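Local atomic coordinates of outer membrane protein Omp121 (Bacteroides thetaiotaomicron, PDB entry 5FQ8), a protein that probably imports a nutrient across the bacterial outer membrane as a TonB-dependent receptor, a beta-barrel with an N-terminal plug, and binds calcium ions. Residues Tyr42-Gly48 with Asn140-Gly146; Ala148-Gly154 with Val542-Asn546; Ala305-Ser311 with Lys387-Glu393; Asp460-Asn464 with Ala476-Phe480. One frame throughout, in Å; residues are numbered along the deposited sequence.

Contact 1 (Tyr42-Gly48 with Asn140-Gly146); sequences YAATSVG and NMTILKG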
loop_
_atom_site.group_PDB
_atom_site.type_symbol
_atom_site.label_atom_id
_atom_site.label_comp_id
_atom_site.label_asym_id
_atom_site.label_seq_id
_atom_site.Cartn_x
_atom_site.Cartn_y
_atom_site.Cartn_z
ATOM N N TYR B 42 -22.289 6.954 47.043
ATOM C CA TYR B 42 -21.995 7.979 46.052
ATOM C C TYR B 42 -23.067 7.941 44.973
ATOM O O TYR B 42 -23.922 7.055 44.951
ATOM C CB TYR B 42 -20.582 7.813 45.473
ATOM C CG TYR B 42 -20.303 6.478 44.839
ATOM C CD1 TYR B 42 -20.580 6.254 43.503
ATOM C CD2 TYR B 42 -19.752 5.450 45.571
ATOM C CE1 TYR B 42 -20.326 5.037 42.920
ATOM C CE2 TYR B 42 -19.495 4.234 44.997
ATOM C CZ TYR B 42 -19.782 4.032 43.673
ATOM O OH TYR B 42 -19.524 2.813 43.103
ATOM N N ALA B 43 -23.017 8.919 44.076
ATOM C CA ALA B 43 -24.064 9.077 43.077
ATOM C C ALA B 43 -24.093 7.903 42.123
ATOM O O ALA B 43 -23.055 7.467 41.624
ATOM C CB ALA B 43 -23.861 10.365 42.291
ATOM N N ALA B 44 -25.296 7.397 41.868
ATOM C CA ALA B 44 -25.525 6.365 40.867
ATOM C C ALA B 44 -26.964 6.458 40.398
ATOM O O ALA B 44 -27.831 6.967 41.108
ATOM C CB ALA B 44 -25.223 4.971 41.416
ATOM N N THR B 45 -27.207 5.978 39.191
ATOM C CA THR B 45 -28.536 6.000 38.600
ATOM C C THR B 45 -28.832 4.648 37.969
ATOM O O THR B 45 -27.976 4.085 37.283
ATOM C CB THR B 45 -28.650 7.099 37.565
ATOM O OG1 THR B 45 -28.548 8.367 38.205
ATOM C CG2 THR B 45 -29.975 7.018 36.868
ATOM N N SER B 46 -30.030 4.122 38.218
ATOM C CA SER B 46 -30.463 2.861 37.639
ATOM C C SER B 46 -31.505 3.135 36.575
ATOM O O SER B 46 -32.392 3.963 36.778
ATOM C CB SER B 46 -31.040 1.922 38.698
ATOM O OG SER B 46 -30.125 1.710 39.750
ATOM N N VAL B 47 -31.373 2.470 35.436
ATOM C CA VAL B 47 -32.388 2.472 34.394
ATOM C C VAL B 47 -32.588 1.043 33.933
ATOM O O VAL B 47 -31.617 0.308 33.740
ATOM C CB VAL B 47 -32.006 3.355 33.196
ATOM C CG1 VAL B 47 -33.121 3.349 32.181
ATOM C CG2 VAL B 47 -31.729 4.743 33.648
ATOM N N GLY B 48 -33.823 0.655 33.765
ATOM C CA GLY B 48 -34.110 -0.659 33.259
ATOM C C GLY B 48 -34.231 -0.665 31.758
ATOM O O GLY B 48 -34.438 0.371 31.120
ATOM N N ASN B 140 -30.883 -4.214 33.147
ATOM C CA ASN B 140 -30.621 -3.090 34.025
ATOM C C ASN B 140 -29.310 -2.427 33.634
ATOM O O ASN B 140 -28.336 -3.100 33.298
ATOM C CB ASN B 140 -30.586 -3.564 35.473
ATOM C CG ASN B 140 -29.997 -2.553 36.393
ATOM O OD1 ASN B 140 -30.659 -1.604 36.767
ATOM N ND2 ASN B 140 -28.748 -2.749 36.775
ATOM N N MET B 141 -29.296 -1.106 33.659
ATOM C CA MET B 141 -28.074 -0.338 33.510
ATOM C C MET B 141 -27.903 0.541 34.727
ATOM O O MET B 141 -28.811 1.285 35.082
ATOM C CB MET B 141 -28.098 0.527 32.258
ATOM C CG MET B 141 -27.049 1.609 32.273
ATOM S SD MET B 141 -27.157 2.551 30.789
ATOM C CE MET B 141 -27.178 1.241 29.613
ATOM N N THR B 142 -26.736 0.480 35.338
ATOM C CA THR B 142 -26.428 1.289 36.504
ATOM C C THR B 142 -25.113 2.017 36.284
ATOM O O THR B 142 -24.084 1.387 36.022
ATOM C CB THR B 142 -26.365 0.421 37.744
ATOM O OG1 THR B 142 -27.689 0.043 38.098
ATOM C CG2 THR B 142 -25.737 1.161 38.890
ATOM N N ILE B 143 -25.159 3.340 36.393
ATOM C CA ILE B 143 -24.041 4.228 36.100
ATOM C C ILE B 143 -23.441 4.673 37.419
ATOM O O ILE B 143 -24.094 5.377 38.191
ATOM C CB ILE B 143 -24.497 5.426 35.267
ATOM C CG1 ILE B 143 -24.886 4.959 33.880
ATOM C CG2 ILE B 143 -23.426 6.448 35.192
ATOM C CD1 ILE B 143 -25.248 6.047 32.979
ATOM N N LEU B 144 -22.215 4.267 37.697
ATOM C CA LEU B 144 -21.510 4.733 38.883
ATOM C C LEU B 144 -20.764 6.007 38.513
ATOM O O LEU B 144 -19.849 5.980 37.687
ATOM C CB LEU B 144 -20.551 3.664 39.396
ATOM C CG LEU B 144 -21.198 2.306 39.605
ATOM C CD1 LEU B 144 -20.178 1.313 40.062
ATOM C CD2 LEU B 144 -22.268 2.450 40.634
ATOM N N LYS B 145 -21.155 7.124 39.110
ATOM C CA LYS B 145 -20.593 8.390 38.668
ATOM C C LYS B 145 -19.320 8.759 39.416
ATOM O O LYS B 145 -18.455 9.446 38.862
ATOM C CB LYS B 145 -21.624 9.493 38.829
ATOM C CG LYS B 145 -22.960 9.179 38.210
ATOM C CD LYS B 145 -23.926 10.330 38.437
ATOM C CE LYS B 145 -25.337 10.024 37.972
ATOM N NZ LYS B 145 -25.912 8.927 38.760
ATOM N N GLY B 146 -19.189 8.319 40.657
ATOM C CA GLY B 146 -18.100 8.766 41.480
ATOM C C GLY B 146 -16.895 7.880 41.358
ATOM O O GLY B 146 -16.986 6.723 40.971
#
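Lys145 reaches back across the sheet to Thr45, where its NZ donates to Thr45 OG1 at 2.8 Å. The lysine chain runs straight until its last torsion (chi4 64°), whose bend turns the ammonium group onto the hydroxyl, and on the way its CD lies against Ala43 CB. A second side-chain link is weak, Ser46 OG to Thr142 OG1 at 3.4 Å; Asn140 ND2 also donates to Thr142 OG1, which lies close to the plane of the Asn140 amide. The backbones pair antiparallel. Met141 N donates to Val47 O at 2.7 Å, and Val47 N returns the bond to Met141 O. Ile143 N donates to Thr45 O at 3.0 Å, whereas the reverse bond from Thr45 N is weak. Lys145 N, bound to Ala43 O, carries the pairing beyond the strand ends. The apolar part is an edge contact: Leu144 CB sits in the plane of the Tyr42 ring, 3.8 Å from Tyr42 CE1. Strand 44-48 borders the plug's four-stranded mixed sheet, and strand 138-144 is bonded on its other edge to strand 161-166. Val47 and Met141 both rest on Ile52 of helix 49-54, while Ala43 N and Lys145 O bond to Glu649 and Arg670.

Contact 2 (Ala148-Gly154 with Val542-Asn546); sequences AATALYG and VTARN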
loop_
_atom_site.group_PDB
_atom_site.type_symbol
_atom_site.label_atom_id
_atom_site.label_comp_id
_atom_site.label_asym_id
_atom_site.label_seq_id
_atom_site.Cartn_x
_atom_site.Cartn_y
_atom_site.Cartn_z
ATOM N N ALA B 148 -14.401 7.358 43.870
ATOM C CA ALA B 148 -13.759 7.200 45.162
ATOM C C ALA B 148 -13.748 5.772 45.677
ATOM O O ALA B 148 -13.034 5.487 46.639
ATOM C CB ALA B 148 -14.443 8.076 46.211
ATOM N N ALA B 149 -14.505 4.875 45.081
ATOM C CA ALA B 149 -14.476 3.489 45.474
ATOM C C ALA B 149 -14.476 2.659 44.195
ATOM O O ALA B 149 -15.477 2.067 43.820
ATOM C CB ALA B 149 -15.653 3.134 46.374
ATOM N N THR B 150 -13.334 2.629 43.514
ATOM C CA THR B 150 -13.214 1.965 42.226
ATOM C C THR B 150 -12.330 0.735 42.287
ATOM O O THR B 150 -11.815 0.304 41.256
ATOM C CB THR B 150 -12.669 2.933 41.184
ATOM O OG1 THR B 150 -11.491 3.554 41.697
ATOM C CG2 THR B 150 -13.687 3.991 40.873
ATOM N N ALA B 151 -12.142 0.159 43.472
ATOM C CA ALA B 151 -11.266 -0.998 43.607
ATOM C C ALA B 151 -11.739 -2.188 42.791
ATOM O O ALA B 151 -10.940 -3.079 42.486
ATOM C CB ALA B 151 -11.154 -1.404 45.068
ATOM N N LEU B 152 -13.013 -2.230 42.431
ATOM C CA LEU B 152 -13.524 -3.430 41.796
ATOM C C LEU B 152 -13.197 -3.474 40.315
ATOM O O LEU B 152 -12.989 -4.556 39.768
ATOM C CB LEU B 152 -15.028 -3.523 42.011
ATOM C CG LEU B 152 -15.568 -4.912 42.309
ATOM C CD1 LEU B 152 -14.820 -5.501 43.466
ATOM C CD2 LEU B 152 -17.015 -4.803 42.652
ATOM N N TYR B 153 -13.139 -2.330 39.649
ATOM C CA TYR B 153 -12.939 -2.332 38.215
ATOM C C TYR B 153 -11.633 -1.693 37.784
ATOM O O TYR B 153 -11.255 -1.837 36.618
ATOM C CB TYR B 153 -14.093 -1.620 37.512
ATOM C CG TYR B 153 -15.441 -2.024 38.024
ATOM C CD1 TYR B 153 -16.004 -3.243 37.676
ATOM C CD2 TYR B 153 -16.161 -1.178 38.858
ATOM C CE1 TYR B 153 -17.246 -3.609 38.147
ATOM C CE2 TYR B 153 -17.402 -1.530 39.333
ATOM C CZ TYR B 153 -17.942 -2.746 38.975
ATOM O OH TYR B 153 -19.183 -3.099 39.449
ATOM N N GLY B 154 -10.944 -1.001 38.672
ATOM C CA GLY B 154 -9.606 -0.539 38.374
ATOM C C GLY B 154 -9.556 0.880 37.850
ATOM O O GLY B 154 -10.504 1.660 37.963
ATOM N N VAL B 542 -15.008 0.128 52.738
ATOM C CA VAL B 542 -13.601 0.495 52.629
ATOM C C VAL B 542 -12.985 -0.275 51.470
ATOM O O VAL B 542 -12.976 -1.511 51.483
ATOM C CB VAL B 542 -12.845 0.208 53.932
ATOM C CG1 VAL B 542 -11.361 0.274 53.697
ATOM C CG2 VAL B 542 -13.244 1.207 54.961
ATOM N N THR B 543 -12.461 0.447 50.479
ATOM C CA THR B 543 -11.881 -0.154 49.287
ATOM C C THR B 543 -10.390 0.126 49.214
ATOM O O THR B 543 -9.924 1.193 49.607
ATOM C CB THR B 543 -12.525 0.373 48.020
ATOM O OG1 THR B 543 -12.408 1.793 47.991
ATOM C CG2 THR B 543 -13.970 -0.013 47.952
ATOM N N ALA B 544 -9.649 -0.836 48.676
ATOM C CA ALA B 544 -8.206 -0.713 48.509
ATOM C C ALA B 544 -7.767 -1.556 47.325
ATOM O O ALA B 544 -8.219 -2.691 47.167
ATOM C CB ALA B 544 -7.454 -1.156 49.762
ATOM N N ARG B 545 -6.886 -0.998 46.499
ATOM C CA ARG B 545 -6.393 -1.713 45.336
ATOM C C ARG B 545 -4.981 -1.265 45.023
ATOM O O ARG B 545 -4.690 -0.070 45.027
ATOM C CB ARG B 545 -7.278 -1.493 44.111
ATOM C CG ARG B 545 -6.730 -2.158 42.875
ATOM C CD ARG B 545 -7.755 -2.294 41.772
ATOM N NE ARG B 545 -7.144 -2.911 40.604
ATOM C CZ ARG B 545 -7.815 -3.466 39.609
ATOM N NH1 ARG B 545 -9.127 -3.486 39.630
ATOM N NH2 ARG B 545 -7.165 -4.007 38.598
ATOM N N ASN B 546 -4.111 -2.225 44.747
ATOM C CA ASN B 546 -2.781 -1.933 44.238
ATOM C C ASN B 546 -2.638 -2.551 42.860
ATOM O O ASN B 546 -3.001 -3.710 42.655
ATOM C CB ASN B 546 -1.687 -2.445 45.168
ATOM C CG ASN B 546 -0.344 -1.806 44.875
ATOM O OD1 ASN B 546 0.015 -0.788 45.472
ATOM N ND2 ASN B 546 0.394 -2.384 43.933
#
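Arg545 stretches along the turn of residues 150-154, with Gly154 CA over one face of its guanidinium group, offset toward the rim. NH1 of Arg545 makes a weak bond to Ala151 O at 3.4 Å, the oxygen approaching at the edge of the group. Nearer the strand, Arg545 CB lies 4.0 Å from Ala151 CB. The same methyl packs on Thr543 CB at 3.7 Å, held between the two residues. Thr543 places OG1 between its backbone N and carbonyl carbon (chi1 57°), which sets the hydroxyl against Ala149 CA and lays CG2 3.9 Å from Ala149 CB. An extended side chain carries the Arg545 guanidinium to Asp547 OD1, which forms a salt bridge with NE, and to Asn481 OD1, which accepts from NH2. Were a methionine to replace Arg545, Asp547 would probably be left without its charged mate and Ala151 O and Asn481 OD1 without this donor. The turn is closed by Gly154 N donating to Thr150 O at 3.0 Å, and Leu152 CB covers one face of the Tyr153 ring. Strand 538-549 is itself bonded to strands 513-534 and 558-569. A loop of the plug docked on the inner wall of the barrel in this way is characteristic of TonB-dependent receptors.

Contact 3 (Ala305-Ser311 with Lys387-Glu393); sequences ALTFSSS and KFQLDYE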
loop_
_atom_site.group_PDB
_atom_site.type_symbol
_atom_site.label_atom_id
_atom_site.label_comp_id
_atom_site.label_asym_id
_atom_site.label_seq_id
_atom_site.Cartn_x
_atom_site.Cartn_y
_atom_site.Cartn_z
ATOM N N ALA B 305 -23.301 -26.479 45.286
ATOM C CA ALA B 305 -22.688 -25.201 45.594
ATOM C C ALA B 305 -22.059 -24.550 44.374
ATOM O O ALA B 305 -21.750 -23.361 44.420
ATOM C CB ALA B 305 -21.639 -25.375 46.682
ATOM N N LEU B 306 -21.869 -25.292 43.289
ATOM C CA LEU B 306 -21.178 -24.780 42.121
ATOM C C LEU B 306 -22.158 -24.162 41.148
ATOM O O LEU B 306 -23.241 -24.692 40.920
ATOM C CB LEU B 306 -20.398 -25.887 41.418
ATOM C CG LEU B 306 -19.502 -25.438 40.260
ATOM C CD1 LEU B 306 -18.102 -25.877 40.546
ATOM C CD2 LEU B 306 -19.965 -25.999 38.930
ATOM N N THR B 307 -21.763 -23.037 40.568
ATOM C CA THR B 307 -22.517 -22.403 39.497
ATOM C C THR B 307 -21.549 -22.032 38.389
ATOM O O THR B 307 -20.566 -21.330 38.633
ATOM C CB THR B 307 -23.260 -21.167 39.996
ATOM O OG1 THR B 307 -23.812 -21.445 41.281
ATOM C CG2 THR B 307 -24.371 -20.819 39.049
ATOM N N PHE B 308 -21.813 -22.519 37.184
ATOM C CA PHE B 308 -21.027 -22.157 36.019
ATOM C C PHE B 308 -21.953 -21.514 35.000
ATOM O O PHE B 308 -22.982 -22.083 34.634
ATOM C CB PHE B 308 -20.285 -23.367 35.439
ATOM C CG PHE B 308 -21.173 -24.438 34.894
ATOM C CD1 PHE B 308 -21.622 -25.465 35.705
ATOM C CD2 PHE B 308 -21.529 -24.438 33.559
ATOM C CE1 PHE B 308 -22.427 -26.455 35.198
ATOM C CE2 PHE B 308 -22.330 -25.410 33.043
ATOM C CZ PHE B 308 -22.786 -26.433 33.863
ATOM N N SER B 309 -21.605 -20.315 34.571
ATOM C CA SER B 309 -22.388 -19.598 33.587
ATOM C C SER B 309 -21.469 -19.111 32.483
ATOM O O SER B 309 -20.247 -19.074 32.634
ATOM C CB SER B 309 -23.111 -18.427 34.214
ATOM O OG SER B 309 -22.181 -17.593 34.872
ATOM N N SER B 310 -22.071 -18.727 31.366
ATOM C CA SER B 310 -21.265 -18.321 30.233
ATOM C C SER B 310 -22.090 -17.489 29.272
ATOM O O SER B 310 -23.258 -17.782 29.033
ATOM C CB SER B 310 -20.700 -19.530 29.510
ATOM O OG SER B 310 -20.252 -19.126 28.240
ATOM N N SER B 311 -21.458 -16.466 28.715
ATOM C CA SER B 311 -22.079 -15.547 27.773
ATOM C C SER B 311 -21.155 -15.415 26.579
ATOM O O SER B 311 -19.954 -15.234 26.765
ATOM C CB SER B 311 -22.312 -14.182 28.433
ATOM O OG SER B 311 -22.784 -13.218 27.514
ATOM N N LYS B 387 -17.854 -14.127 28.252
ATOM C CA LYS B 387 -17.271 -14.380 29.560
ATOM C C LYS B 387 -17.589 -15.790 30.021
ATOM O O LYS B 387 -18.483 -16.446 29.499
ATOM C CB LYS B 387 -17.764 -13.369 30.590
ATOM C CG LYS B 387 -19.113 -13.672 31.150
ATOM C CD LYS B 387 -19.144 -13.351 32.621
ATOM C CE LYS B 387 -20.368 -13.930 33.295
ATOM N NZ LYS B 387 -20.512 -13.463 34.698
ATOM N N PHE B 388 -16.808 -16.247 30.994
ATOM C CA PHE B 388 -17.049 -17.475 31.732
ATOM C C PHE B 388 -16.919 -17.159 33.209
ATOM O O PHE B 388 -15.946 -16.540 33.633
ATOM C CB PHE B 388 -16.073 -18.591 31.356
ATOM C CG PHE B 388 -16.149 -19.800 32.266
ATOM C CD1 PHE B 388 -17.074 -20.797 32.031
ATOM C CD2 PHE B 388 -15.299 -19.937 33.345
ATOM C CE1 PHE B 388 -17.154 -21.894 32.846
ATOM C CE2 PHE B 388 -15.385 -21.034 34.174
ATOM C CZ PHE B 388 -16.310 -22.015 33.921
ATOM N N GLN B 389 -17.883 -17.596 33.995
ATOM C CA GLN B 389 -17.841 -17.372 35.425
ATOM C C GLN B 389 -18.107 -18.677 36.139
ATOM O O GLN B 389 -19.011 -19.420 35.755
ATOM C CB GLN B 389 -18.856 -16.325 35.853
ATOM C CG GLN B 389 -18.679 -15.905 37.269
ATOM C CD GLN B 389 -19.590 -14.782 37.626
ATOM O OE1 GLN B 389 -19.405 -13.653 37.182
ATOM N NE2 GLN B 389 -20.604 -15.081 38.419
ATOM N N LEU B 390 -17.314 -18.946 37.169
ATOM C CA LEU B 390 -17.451 -20.114 38.029
ATOM C C LEU B 390 -17.654 -19.607 39.444
ATOM O O LEU B 390 -16.738 -19.026 40.029
ATOM C CB LEU B 390 -16.214 -21.004 37.955
ATOM C CG LEU B 390 -16.251 -22.275 38.776
ATOM C CD1 LEU B 390 -17.372 -23.081 38.234
ATOM C CD2 LEU B 390 -14.963 -23.027 38.648
ATOM N N ASP B 391 -18.848 -19.816 39.985
ATOM C CA ASP B 391 -19.148 -19.475 41.366
ATOM C C ASP B 391 -19.192 -20.745 42.196
ATOM O O ASP B 391 -19.762 -21.745 41.769
ATOM C CB ASP B 391 -20.487 -18.756 41.478
ATOM C CG ASP B 391 -20.443 -17.365 40.933
ATOM O OD1 ASP B 391 -19.822 -16.494 41.571
ATOM O OD2 ASP B 391 -21.049 -17.143 39.870
ATOM N N TYR B 392 -18.600 -20.704 43.382
ATOM C CA TYR B 392 -18.634 -21.863 44.266
ATOM C C TYR B 392 -18.727 -21.390 45.707
ATOM O O TYR B 392 -17.784 -20.794 46.227
ATOM C CB TYR B 392 -17.409 -22.739 44.067
ATOM C CG TYR B 392 -17.430 -23.997 44.884
ATOM C CD1 TYR B 392 -18.236 -25.061 44.521
ATOM C CD2 TYR B 392 -16.640 -24.126 46.018
ATOM C CE1 TYR B 392 -18.265 -26.208 45.265
ATOM C CE2 TYR B 392 -16.656 -25.276 46.765
ATOM C CZ TYR B 392 -17.473 -26.310 46.382
ATOM O OH TYR B 392 -17.517 -27.468 47.108
ATOM N N GLU B 393 -19.850 -21.683 46.356
ATOM C CA GLU B 393 -20.066 -21.308 47.746
ATOM C C GLU B 393 -19.572 -22.414 48.667
ATOM O O GLU B 393 -19.777 -23.595 48.396
ATOM C CB GLU B 393 -21.551 -21.020 47.977
ATOM C CG GLU B 393 -22.070 -19.881 47.114
ATOM C CD GLU B 393 -23.570 -19.743 47.118
ATOM O OE1 GLU B 393 -24.238 -20.524 47.822
ATOM O OE2 GLU B 393 -24.084 -18.850 46.411
HETATM O O HOH W 1 -21.704 -18.630 37.130
#
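Thr307 and Asp391 exchange backbone hydrogen bonds, Asp391 N reaching Thr307 O at 2.7 Å with Thr307 N giving the same to Asp391 O. Ser309 and Gln389 repeat the exchange, as do Ser311 and Lys387, where Lys387 N donates to Ser311 O at 2.8 Å. On the face that carries Thr307, Ser309 and Ser311, polar side chains of the second strand form a row. Gln389 NE2 meets the syn side of Asp391 OD2 at 2.6 Å, close to the planes of both groups, and Lys387 NZ comes to Gln389 OE1 from above the amide plane at 2.7 Å. A water lies between Ser309 OG, Gln389 O and Asp391 OD2, with more acceptors in reach than it has protons. Each group has a further partner: Lys387 NZ bonds to Asp105 O of the plug, Gln389 OE1 to Arg403 NE, and Asp391 OD1 to Thr401. These are neighbouring antiparallel strands of the transmembrane barrel, 306-320 and 376-394, with this polar face turned inward. The outer face is largely apolar. The Leu306 and Leu390 side chains meet at a slant, their CD1 atoms 3.7 Å apart, and Leu306 CB lies in the plane of the Tyr392 ring, at its edge, 3.9 Å from Tyr392 CD1. Tyr392 CG is anti to the backbone N (chi1 -176°), which swings the ring across to Leu306 and brings CE1 to 3.8 Å from Ala305 CB. Phe388 approaches Phe308 CB with CE1, and its ring also meets Phe261 of the second subunit with the planes inclined at about 40°; Leu306 packs on Ile177 of that subunit.

Contact 4 (Asp460-Asn464 with Ala476-Phe480); sequences DIMVN and ALVGF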
loop_
_atom_site.group_PDB
_atom_site.type_symbol
_atom_site.label_atom_id
_atom_site.label_comp_id
_atom_site.label_asym_id
_atom_site.label_seq_id
_atom_site.Cartn_x
_atom_site.Cartn_y
_atom_site.Cartn_z
ATOM N N ASP B 460 -10.460 -12.234 36.592
ATOM C CA ASP B 460 -10.657 -11.908 37.988
ATOM C C ASP B 460 -10.781 -13.187 38.789
ATOM O O ASP B 460 -11.511 -14.103 38.402
ATOM C CB ASP B 460 -11.889 -11.036 38.175
ATOM C CG ASP B 460 -11.695 -9.648 37.638
ATOM O OD1 ASP B 460 -11.159 -8.791 38.377
ATOM O OD2 ASP B 460 -12.075 -9.418 36.476
ATOM N N ILE B 461 -10.040 -13.258 39.886
ATOM C CA ILE B 461 -10.182 -14.308 40.884
ATOM C C ILE B 461 -10.517 -13.616 42.192
ATOM O O ILE B 461 -9.816 -12.684 42.593
ATOM C CB ILE B 461 -8.906 -15.152 41.009
ATOM C CG1 ILE B 461 -8.530 -15.723 39.660
ATOM C CG2 ILE B 461 -9.103 -16.291 41.949
ATOM C CD1 ILE B 461 -7.210 -16.427 39.685
ATOM N N MET B 462 -11.596 -14.045 42.838
ATOM C CA MET B 462 -12.116 -13.352 44.007
ATOM C C MET B 462 -12.529 -14.344 45.080
ATOM O O MET B 462 -12.802 -15.511 44.808
ATOM C CB MET B 462 -13.325 -12.486 43.659
ATOM C CG MET B 462 -13.122 -11.562 42.499
ATOM S SD MET B 462 -14.670 -10.858 42.000
ATOM C CE MET B 462 -14.164 -9.770 40.710
ATOM N N VAL B 463 -12.604 -13.850 46.308
ATOM C CA VAL B 463 -13.206 -14.596 47.403
ATOM C C VAL B 463 -14.058 -13.637 48.223
ATOM O O VAL B 463 -13.585 -12.580 48.652
ATOM C CB VAL B 463 -12.151 -15.292 48.281
ATOM C CG1 VAL B 463 -11.115 -14.307 48.738
ATOM C CG2 VAL B 463 -12.808 -15.946 49.465
ATOM N N ASN B 464 -15.320 -13.996 48.422
ATOM C CA ASN B 464 -16.254 -13.176 49.175
ATOM C C ASN B 464 -16.588 -13.846 50.498
ATOM O O ASN B 464 -16.618 -15.075 50.600
ATOM C CB ASN B 464 -17.537 -12.927 48.386
ATOM C CG ASN B 464 -18.414 -11.882 49.031
ATOM O OD1 ASN B 464 -19.390 -12.205 49.705
ATOM N ND2 ASN B 464 -18.059 -10.619 48.849
ATOM N N ALA B 476 -16.791 -9.066 53.190
ATOM C CA ALA B 476 -15.433 -8.864 52.710
ATOM C C ALA B 476 -15.285 -9.446 51.312
ATOM O O ALA B 476 -15.978 -10.391 50.941
ATOM C CB ALA B 476 -14.413 -9.505 53.651
ATOM N N LEU B 477 -14.388 -8.851 50.532
ATOM C CA LEU B 477 -14.087 -9.319 49.184
ATOM C C LEU B 477 -12.604 -9.107 48.940
ATOM O O LEU B 477 -12.120 -7.979 49.052
ATOM C CB LEU B 477 -14.914 -8.575 48.132
ATOM C CG LEU B 477 -15.253 -9.248 46.797
ATOM C CD1 LEU B 477 -15.979 -8.283 45.893
ATOM C CD2 LEU B 477 -14.033 -9.765 46.090
ATOM N N VAL B 478 -11.894 -10.182 48.612
ATOM C CA VAL B 478 -10.487 -10.134 48.232
ATOM C C VAL B 478 -10.360 -10.680 46.814
ATOM O O VAL B 478 -10.939 -11.725 46.501
ATOM C CB VAL B 478 -9.615 -10.944 49.210
ATOM C CG1 VAL B 478 -8.281 -11.208 48.606
ATOM C CG2 VAL B 478 -9.437 -10.185 50.484
ATOM N N GLY B 479 -9.600 -9.984 45.961
ATOM C CA GLY B 479 -9.567 -10.318 44.554
ATOM C C GLY B 479 -8.220 -10.084 43.899
ATOM O O GLY B 479 -7.299 -9.516 44.480
ATOM N N PHE B 480 -8.135 -10.551 42.665
ATOM C CA PHE B 480 -6.992 -10.360 41.793
ATOM C C PHE B 480 -7.508 -9.966 40.422
ATOM O O PHE B 480 -8.520 -10.497 39.963
ATOM C CB PHE B 480 -6.153 -11.629 41.691
ATOM C CG PHE B 480 -5.215 -11.646 40.518
ATOM C CD1 PHE B 480 -5.615 -12.150 39.297
ATOM C CD2 PHE B 480 -3.928 -11.166 40.640
ATOM C CE1 PHE B 480 -4.767 -12.155 38.231
ATOM C CE2 PHE B 480 -3.072 -11.182 39.572
ATOM C CZ PHE B 480 -3.493 -11.676 38.371
#
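Val478 O accepts from Val463 N at 2.7 Å, and Met462 CA adds a CA-H...O contact to the same oxygen. The return bond, Val478 N to Val463 O, is 2.9 Å. One pair further along, Phe480 N donates to Ile461 O at 2.7 Å, although the N-H...O angle is only 140°, and Ile461 N gives a longer bond to Phe480 O. The two segments are the arms of a beta hairpin, strands 446-469 and 472-495, in the wall of the transmembrane barrel. Val463 and Val478 stand side by side on its outer face, Val463 CG1 3.7 Å from Val478 CB. Ile461, on that face too, touches the bound 3-decanoyloxypropyl decanoate and packs beside Phe400 and Tyr402. On the inner face, Asn464 crosses Leu477 at about a right angle, its ND2 3.7 Å from Leu477 CG. With CG anti to the backbone N (chi1 -170°), the amide leans over the second strand, close to Ala476 O, yet its ND2 hydrogen bond goes to Asn475 OD1. Put an alanine in place of Asn464, and Asn475 OD1 would probably lose its amide donor while one side of Leu477 would be left uncovered. Leu477 CD2 in turn rests 3.7 Å from Met462 CB. The extended Met462 side chain then leads off to Phe527 of strand 513-534. Gly479 faces Met462 with no side chain of its own, and the two CA atoms come within 4.0 Å.

Contact 1 belongs to the plug, contacts 3 and 4 to the barrel wall, and contact 2 joins the two. The plug and wall pairings are antiparallel strand pairs, whereas contact 2 relies on methyl packing and an arginine whose main partners lie elsewhere. Contacts 1, 2 and 3 are partly buried, contact 3 with a second subunit against its outer face and a lysine that reaches the plug; contact 4 is at the surface, its outer side carrying a bound 3-decanoyloxypropyl decanoate and probably facing lipid. Residues 148-154 connect the set: Tyr153 CE2 packs on Leu144 CD1 of contact 1 at 4.0 Å, and Leu152 CD1 on Leu477 CD1 of contact 4 at 3.9 Å. Contacts 3 and 4 do not touch.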